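Local coordinates for protein mnemiopsin 1 (Mnemiopsis leidyi, PDB 5VP3) that probably emits blue light on binding calcium, as a coelenterazine-dependent, EF-hand photoprotein of a comb jelly, at residues N129-V134 and H184-F189; K153-P158 and K188-P193. All coordinates share one frame; numbering follows the deposited sequence.

Contact 1 of 2, residues N129-V134 and H184-F189; sequences NAYYDV and HLFRKF. With NI (nickel (II) ion), chain F.
Tyr131 and Phe186 meet ring to ring inside an EF-hand pair, joining helix 123-135, which leads into the loop of one hand, to helix 179-190, which leaves the loop of the other. The closest approach is Tyr131 CD1 to Phe186 CE2, 3.8 Å. Phe186 leads with the far end of its ring: CZ lies 3.8 Å from Tyr131 CB and 3.9 Å from Tyr131 CG, so the phenyl tip nestles at the root of the tyrosine ring, well away from the hydroxyl. Seen from Phe186, Tyr131 CD1 sits at the ring edge, close to its plane. The two side chains cross at about a right angle, and the ring planes are inclined by 58° with centroids 5.5 Å apart, a slanted pairing held by apolar contact, with no hydrogen bond between the segments.

A second shell packs around Tyr131: Met77 and Val81 of helix 71-87 touch it, as do Pro60 and Met63 of helix 53-66. One residue on, Tyr132 OH hydrogen-bonds to both Gly141 O and Leu177 O, tying together the two metal-binding loops of the pair.

Two residues before Phe186, His184 is partly exposed. Its chi1 of 172° carries CG away from the backbone N, and the imidazole reaches a nickel ion, which ND1 binds at 2.0 Å.

Contact 2 of 2, residues K153-P158 and K188-P193; sequences KAFDVP and KFWMEP. With CD (cadmium ion), chain E.
Trp190 drives its indole edge toward the face of Phe155, the two side chains coming from opposite directions. From CB, a chi1 of -58° sets CG anti to the carbonyl carbon and lets the indole reach across to Phe155. Farther out, the indole presents one face to Phe189, whose CD2 stands 3.6 Å above the plane, over its centre. At the outer rim, CZ2 lies 4.0 Å from Phe155 CZ, and CH2, the leading atom, is 3.9 Å from both CZ and CE1 of Phe155. The planes are turned by 73° in an offset edge-to-face pair.

Phe155 is the first residue past helix 145-154, the exiting helix of an EF-hand, which ends in a Schellman motif with Asp156 at positive phi as C-prime residue. The chain then brings in Val157, whose CG2 reaches the edge of the Phe189 ring at CZ, 4.2 Å away.

Beyond the rings, Lys188 NZ makes a 2.6 Å salt bridge to Glu192 OE1, met nearly along its C-O axis. Both oxygens of that carboxylate bind a cadmium ion, which also carries two waters. With an alanine in place of Lys188, OE1 would probably lose its ammonium partner, leaving the carboxylate to the cadmium and, more weakly, Arg187.

Overall arrangement
Contacts 1 and 2 both use helix 179-190 for their second segment, share Lys188 and Phe189, and have centres about 10 Å apart. Their aromatic groups run together: Tyr131 OH packs 3.5 Å from Phe155 CZ, and the Phe186 and Trp190 rings meet at about 55°. In photoproteins of this family buried aromatic side chains line the coelenterazine cavity, and this cluster is consistent with part of that lining. Arg187 NH1 of contact 1 reaches Glu192 OE2 of contact 2 at 3.0 Å. The side chain of Phe186 is about 11 Å from the cadmium ion at Glu192, that of Phe189 about 13 Å from the nickel ion; both ions lie apart from the EF-hand loops.

Contact 1 of 2, residues N129-V134 and H184-F189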
loop_
_atom_site.group_PDB
_atom_site.type_symbol
_atom_site.label_atom_id
_atom_site.label_comp_id
_atom_site.label_asym_id
_atom_site.label_seq_id
_atom_site.Cartn_x
_atom_site.Cartn_y
_atom_site.Cartn_z
ATOM N N ASN A 129 -0.541 4.485 9.161
ATOM C CA ASN A 129 -0.108 5.101 10.414
ATOM C C ASN A 129 1.411 5.153 10.565
ATOM O O ASN A 129 1.933 6.041 11.269
ATOM C CB ASN A 129 -0.763 4.360 11.578
ATOM C CG ASN A 129 -2.235 4.766 11.739
ATOM O OD1 ASN A 129 -2.558 5.945 11.695
ATOM N ND2 ASN A 129 -3.122 3.800 11.872
ATOM N N ALA A 130 2.146 4.264 9.891
ATOM C CA ALA A 130 3.597 4.404 9.907
ATOM C C ALA A 130 4.051 5.531 8.992
ATOM O O ALA A 130 4.977 6.292 9.322
ATOM C CB ALA A 130 4.261 3.096 9.488
ATOM N N TYR A 131 3.450 5.638 7.828
ATOM C CA TYR A 131 3.826 6.731 6.953
ATOM C C TYR A 131 3.442 8.061 7.570
ATOM O O TYR A 131 4.138 9.064 7.384
ATOM C CB TYR A 131 3.134 6.591 5.619
ATOM C CG TYR A 131 3.952 5.978 4.530
ATOM C CD1 TYR A 131 3.920 4.627 4.302
ATOM C CD2 TYR A 131 4.725 6.765 3.693
ATOM C CE1 TYR A 131 4.650 4.055 3.266
ATOM C CE2 TYR A 131 5.460 6.214 2.684
ATOM C CZ TYR A 131 5.426 4.839 2.481
ATOM O OH TYR A 131 6.120 4.239 1.455
ATOM N N TYR A 132 2.314 8.083 8.274
ATOM C CA TYR A 132 1.785 9.311 8.854
ATOM C C TYR A 132 2.879 10.091 9.540
ATOM O O TYR A 132 3.108 11.266 9.252
ATOM C CB TYR A 132 0.688 8.970 9.861
ATOM C CG TYR A 132 -0.191 10.106 10.297
ATOM C CD1 TYR A 132 -1.329 10.417 9.598
ATOM C CD2 TYR A 132 0.080 10.821 11.472
ATOM C CE1 TYR A 132 -2.186 11.464 10.017
ATOM C CE2 TYR A 132 -0.746 11.853 11.891
ATOM C CZ TYR A 132 -1.878 12.164 11.162
ATOM O OH TYR A 132 -2.700 13.160 11.587
ATOM N N ASP A 133 3.542 9.445 10.484
ATOM C CA ASP A 133 4.548 10.127 11.271
ATOM C C ASP A 133 5.715 10.565 10.404
ATOM O O ASP A 133 6.349 11.575 10.674
ATOM C CB ASP A 133 5.012 9.211 12.393
ATOM C CG ASP A 133 3.900 8.870 13.350
ATOM O OD1 ASP A 133 2.976 9.692 13.504
ATOM O OD2 ASP A 133 3.966 7.787 13.949
ATOM N N VAL A 134 6.047 9.804 9.380
ATOM C CA VAL A 134 7.146 10.222 8.530
ATOM C C VAL A 134 6.736 11.432 7.693
ATOM O O VAL A 134 7.523 12.370 7.494
ATOM C CB VAL A 134 7.599 9.015 7.686
ATOM C CG1 VAL A 134 8.614 9.399 6.663
ATOM C CG2 VAL A 134 8.203 7.973 8.596
ATOM N N HIS A 184 -8.164 6.425 5.113
ATOM C CA HIS A 184 -9.102 6.459 4.002
ATOM C C HIS A 184 -8.345 6.619 2.688
ATOM O O HIS A 184 -8.595 5.899 1.711
ATOM C CB HIS A 184 -10.125 7.598 4.194
ATOM C CG HIS A 184 -11.013 7.833 3.001
ATOM N ND1 HIS A 184 -12.322 7.393 2.943
ATOM C CD2 HIS A 184 -10.776 8.453 1.815
ATOM C CE1 HIS A 184 -12.851 7.735 1.780
ATOM N NE2 HIS A 184 -11.931 8.374 1.071
ATOM N N LEU A 185 -7.414 7.575 2.649
ATOM C CA LEU A 185 -6.650 7.859 1.432
ATOM C C LEU A 185 -5.814 6.666 1.001
ATOM O O LEU A 185 -5.736 6.336 -0.191
ATOM C CB LEU A 185 -5.752 9.053 1.708
ATOM C CG LEU A 185 -5.123 9.745 0.527
ATOM C CD1 LEU A 185 -4.789 11.171 0.960
ATOM C CD2 LEU A 185 -3.853 9.022 0.054
ATOM N N PHE A 186 -5.168 6.009 1.963
ATOM C CA PHE A 186 -4.299 4.869 1.656
ATOM C C PHE A 186 -5.100 3.649 1.222
ATOM O O PHE A 186 -4.628 2.847 0.415
ATOM C CB PHE A 186 -3.428 4.537 2.883
ATOM C CG PHE A 186 -2.041 5.181 2.860
ATOM C CD1 PHE A 186 -1.867 6.532 2.629
ATOM C CD2 PHE A 186 -0.932 4.437 3.111
ATOM C CE1 PHE A 186 -0.592 7.096 2.623
ATOM C CE2 PHE A 186 0.319 4.999 3.101
ATOM C CZ PHE A 186 0.477 6.337 2.852
ATOM N N ARG A 187 -6.292 3.486 1.731
ATOM C CA ARG A 187 -7.144 2.438 1.256
ATOM C C ARG A 187 -7.429 2.601 -0.225
ATOM O O ARG A 187 -7.386 1.672 -0.938
ATOM C CB ARG A 187 -8.433 2.322 2.038
ATOM C CG ARG A 187 -8.273 1.936 3.468
ATOM C CD ARG A 187 -9.562 1.569 4.152
ATOM N NE ARG A 187 -9.323 0.380 4.871
ATOM C CZ ARG A 187 -9.818 -0.780 4.557
ATOM N NH1 ARG A 187 -10.666 -0.894 3.587
ATOM N NH2 ARG A 187 -9.453 -1.798 5.269
ATOM N N LYS A 188 -7.688 3.806 -0.664
ATOM C CA LYS A 188 -7.879 4.052 -2.090
ATOM C C LYS A 188 -6.568 3.908 -2.858
ATOM O O LYS A 188 -6.515 3.247 -3.901
ATOM C CB LYS A 188 -8.459 5.455 -2.319
ATOM C CG LYS A 188 -9.850 5.678 -1.723
ATOM C CD LYS A 188 -10.874 4.781 -2.344
ATOM C CE LYS A 188 -12.265 5.026 -1.757
ATOM N NZ LYS A 188 -13.075 3.772 -1.727
ATOM N N PHE A 189 -5.502 4.545 -2.371
ATOM C CA PHE A 189 -4.258 4.591 -3.131
ATOM C C PHE A 189 -3.691 3.183 -3.319
ATOM O O PHE A 189 -3.142 2.866 -4.376
ATOM C CB PHE A 189 -3.262 5.541 -2.421
ATOM C CG PHE A 189 -2.030 5.938 -3.253
ATOM C CD1 PHE A 189 -2.096 6.979 -4.192
ATOM C CD2 PHE A 189 -0.790 5.299 -3.062
ATOM C CE1 PHE A 189 -0.952 7.355 -4.959
ATOM C CE2 PHE A 189 0.350 5.673 -3.816
ATOM C CZ PHE A 189 0.262 6.707 -4.759
HETATM NI NI NI F . -13.655 6.892 4.406
#

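Contact 2 of 2, residues K153-P158 and K188-P193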
loop_
_atom_site.group_PDB
_atom_site.type_symbol
_atom_site.label_atom_id
_atom_site.label_comp_id
_atom_site.label_asym_id
_atom_site.label_seq_id
_atom_site.Cartn_x
_atom_site.Cartn_y
_atom_site.Cartn_z
ATOM N N LYS A 153 5.798 13.536 -4.515
ATOM C CA LYS A 153 7.090 13.697 -5.161
ATOM C C LYS A 153 7.939 12.445 -4.994
ATOM O O LYS A 153 8.536 11.958 -5.954
ATOM C CB LYS A 153 7.784 14.915 -4.565
ATOM C CG LYS A 153 9.238 15.093 -4.922
ATOM C CD LYS A 153 9.693 16.487 -4.491
ATOM C CE LYS A 153 11.201 16.651 -4.613
ATOM N NZ LYS A 153 11.624 18.045 -4.284
ATOM N N ALA A 154 7.986 11.899 -3.776
ATOM C CA ALA A 154 8.728 10.666 -3.540
ATOM C C ALA A 154 8.206 9.529 -4.394
ATOM O O ALA A 154 8.969 8.626 -4.761
ATOM C CB ALA A 154 8.645 10.275 -2.068
ATOM N N PHE A 155 6.917 9.537 -4.715
ATOM C CA PHE A 155 6.348 8.452 -5.500
ATOM C C PHE A 155 6.241 8.756 -6.990
ATOM O O PHE A 155 5.586 7.999 -7.707
ATOM C CB PHE A 155 4.977 8.084 -4.973
ATOM C CG PHE A 155 5.025 7.142 -3.842
ATOM C CD1 PHE A 155 5.290 5.796 -4.054
ATOM C CD2 PHE A 155 4.822 7.595 -2.568
ATOM C CE1 PHE A 155 5.330 4.924 -3.006
ATOM C CE2 PHE A 155 4.853 6.736 -1.510
ATOM C CZ PHE A 155 5.114 5.396 -1.721
ATOM N N ASP A 156 6.841 9.841 -7.476
ATOM C CA ASP A 156 6.724 10.185 -8.898
ATOM C C ASP A 156 5.263 10.336 -9.307
ATOM O O ASP A 156 4.869 9.958 -10.412
ATOM C CB ASP A 156 7.395 9.147 -9.800
ATOM C CG ASP A 156 8.895 9.218 -9.754
ATOM O OD1 ASP A 156 9.417 10.131 -9.069
ATOM O OD2 ASP A 156 9.539 8.358 -10.405
ATOM N N VAL A 157 4.447 10.846 -8.396
ATOM C CA VAL A 157 3.103 11.309 -8.731
ATOM C C VAL A 157 3.214 12.824 -8.846
ATOM O O VAL A 157 3.964 13.443 -8.070
ATOM C CB VAL A 157 2.066 10.889 -7.675
ATOM C CG1 VAL A 157 0.680 11.338 -8.077
ATOM C CG2 VAL A 157 2.093 9.377 -7.463
ATOM N N PRO A 158 2.533 13.456 -9.805
ATOM C CA PRO A 158 2.607 14.918 -9.920
ATOM C C PRO A 158 2.021 15.577 -8.682
ATOM O O PRO A 158 0.950 15.193 -8.207
ATOM C CB PRO A 158 1.771 15.224 -11.168
ATOM C CG PRO A 158 1.570 13.909 -11.842
ATOM C CD PRO A 158 1.599 12.883 -10.783
ATOM N N LYS A 188 -7.688 3.806 -0.664
ATOM C CA LYS A 188 -7.879 4.052 -2.090
ATOM C C LYS A 188 -6.568 3.908 -2.858
ATOM O O LYS A 188 -6.515 3.247 -3.901
ATOM C CB LYS A 188 -8.459 5.455 -2.319
ATOM C CG LYS A 188 -9.850 5.678 -1.723
ATOM C CD LYS A 188 -10.874 4.781 -2.344
ATOM C CE LYS A 188 -12.265 5.026 -1.757
ATOM N NZ LYS A 188 -13.075 3.772 -1.727
ATOM N N PHE A 189 -5.502 4.545 -2.371
ATOM C CA PHE A 189 -4.258 4.591 -3.131
ATOM C C PHE A 189 -3.691 3.183 -3.319
ATOM O O PHE A 189 -3.142 2.866 -4.376
ATOM C CB PHE A 189 -3.262 5.541 -2.421
ATOM C CG PHE A 189 -2.030 5.938 -3.253
ATOM C CD1 PHE A 189 -2.096 6.979 -4.192
ATOM C CD2 PHE A 189 -0.790 5.299 -3.062
ATOM C CE1 PHE A 189 -0.952 7.355 -4.959
ATOM C CE2 PHE A 189 0.350 5.673 -3.816
ATOM C CZ PHE A 189 0.262 6.707 -4.759
ATOM N N TRP A 190 -3.839 2.327 -2.333
ATOM C CA TRP A 190 -3.197 1.053 -2.298
ATOM C C TRP A 190 -4.108 -0.184 -2.434
ATOM O O TRP A 190 -3.641 -1.273 -2.287
ATOM C CB TRP A 190 -2.438 0.919 -0.998
ATOM C CG TRP A 190 -1.414 1.911 -0.673
ATOM C CD1 TRP A 190 -1.483 2.870 0.246
ATOM C CD2 TRP A 190 -0.115 1.977 -1.207
ATOM N NE1 TRP A 190 -0.340 3.562 0.294
ATOM C CE2 TRP A 190 0.529 3.023 -0.595
ATOM C CE3 TRP A 190 0.556 1.253 -2.163
ATOM C CZ2 TRP A 190 1.802 3.371 -0.903
ATOM C CZ3 TRP A 190 1.799 1.587 -2.455
ATOM C CH2 TRP A 190 2.425 2.640 -1.833
ATOM N N MET A 191 -5.383 -0.020 -2.711
ATOM C CA MET A 191 -6.286 -1.152 -2.788
ATOM C C MET A 191 -7.599 -0.954 -3.522
ATOM O O MET A 191 -7.877 -1.643 -4.440
ATOM C CB MET A 191 -6.563 -1.720 -1.405
ATOM C CG MET A 191 -7.465 -2.925 -1.451
ATOM S SD MET A 191 -7.794 -3.742 0.107
ATOM C CE MET A 191 -8.978 -2.646 0.821
ATOM N N GLU A 192 -8.401 -0.024 -3.085
ATOM C CA GLU A 192 -9.752 0.062 -3.537
ATOM C C GLU A 192 -9.849 0.860 -4.800
ATOM O O GLU A 192 -9.017 1.667 -5.087
ATOM C CB GLU A 192 -10.607 0.708 -2.487
ATOM C CG GLU A 192 -10.815 -0.126 -1.275
ATOM C CD GLU A 192 -11.590 0.595 -0.212
ATOM O OE1 GLU A 192 -12.224 1.590 -0.509
ATOM O OE2 GLU A 192 -11.543 0.160 0.909
ATOM N N PRO A 193 -10.940 0.660 -5.508
ATOM C CA PRO A 193 -11.195 1.484 -6.675
ATOM C C PRO A 193 -11.395 2.938 -6.305
ATOM O O PRO A 193 -11.963 3.245 -5.299
ATOM C CB PRO A 193 -12.462 0.885 -7.253
ATOM C CG PRO A 193 -12.481 -0.488 -6.769
ATOM C CD PRO A 193 -11.769 -0.540 -5.479
HETATM CD CD CD E . -13.804 1.426 1.574
HETATM O O HOH W 1 -15.424 3.269 0.555
HETATM O O HOH W 2 -14.708 -0.634 0.242
#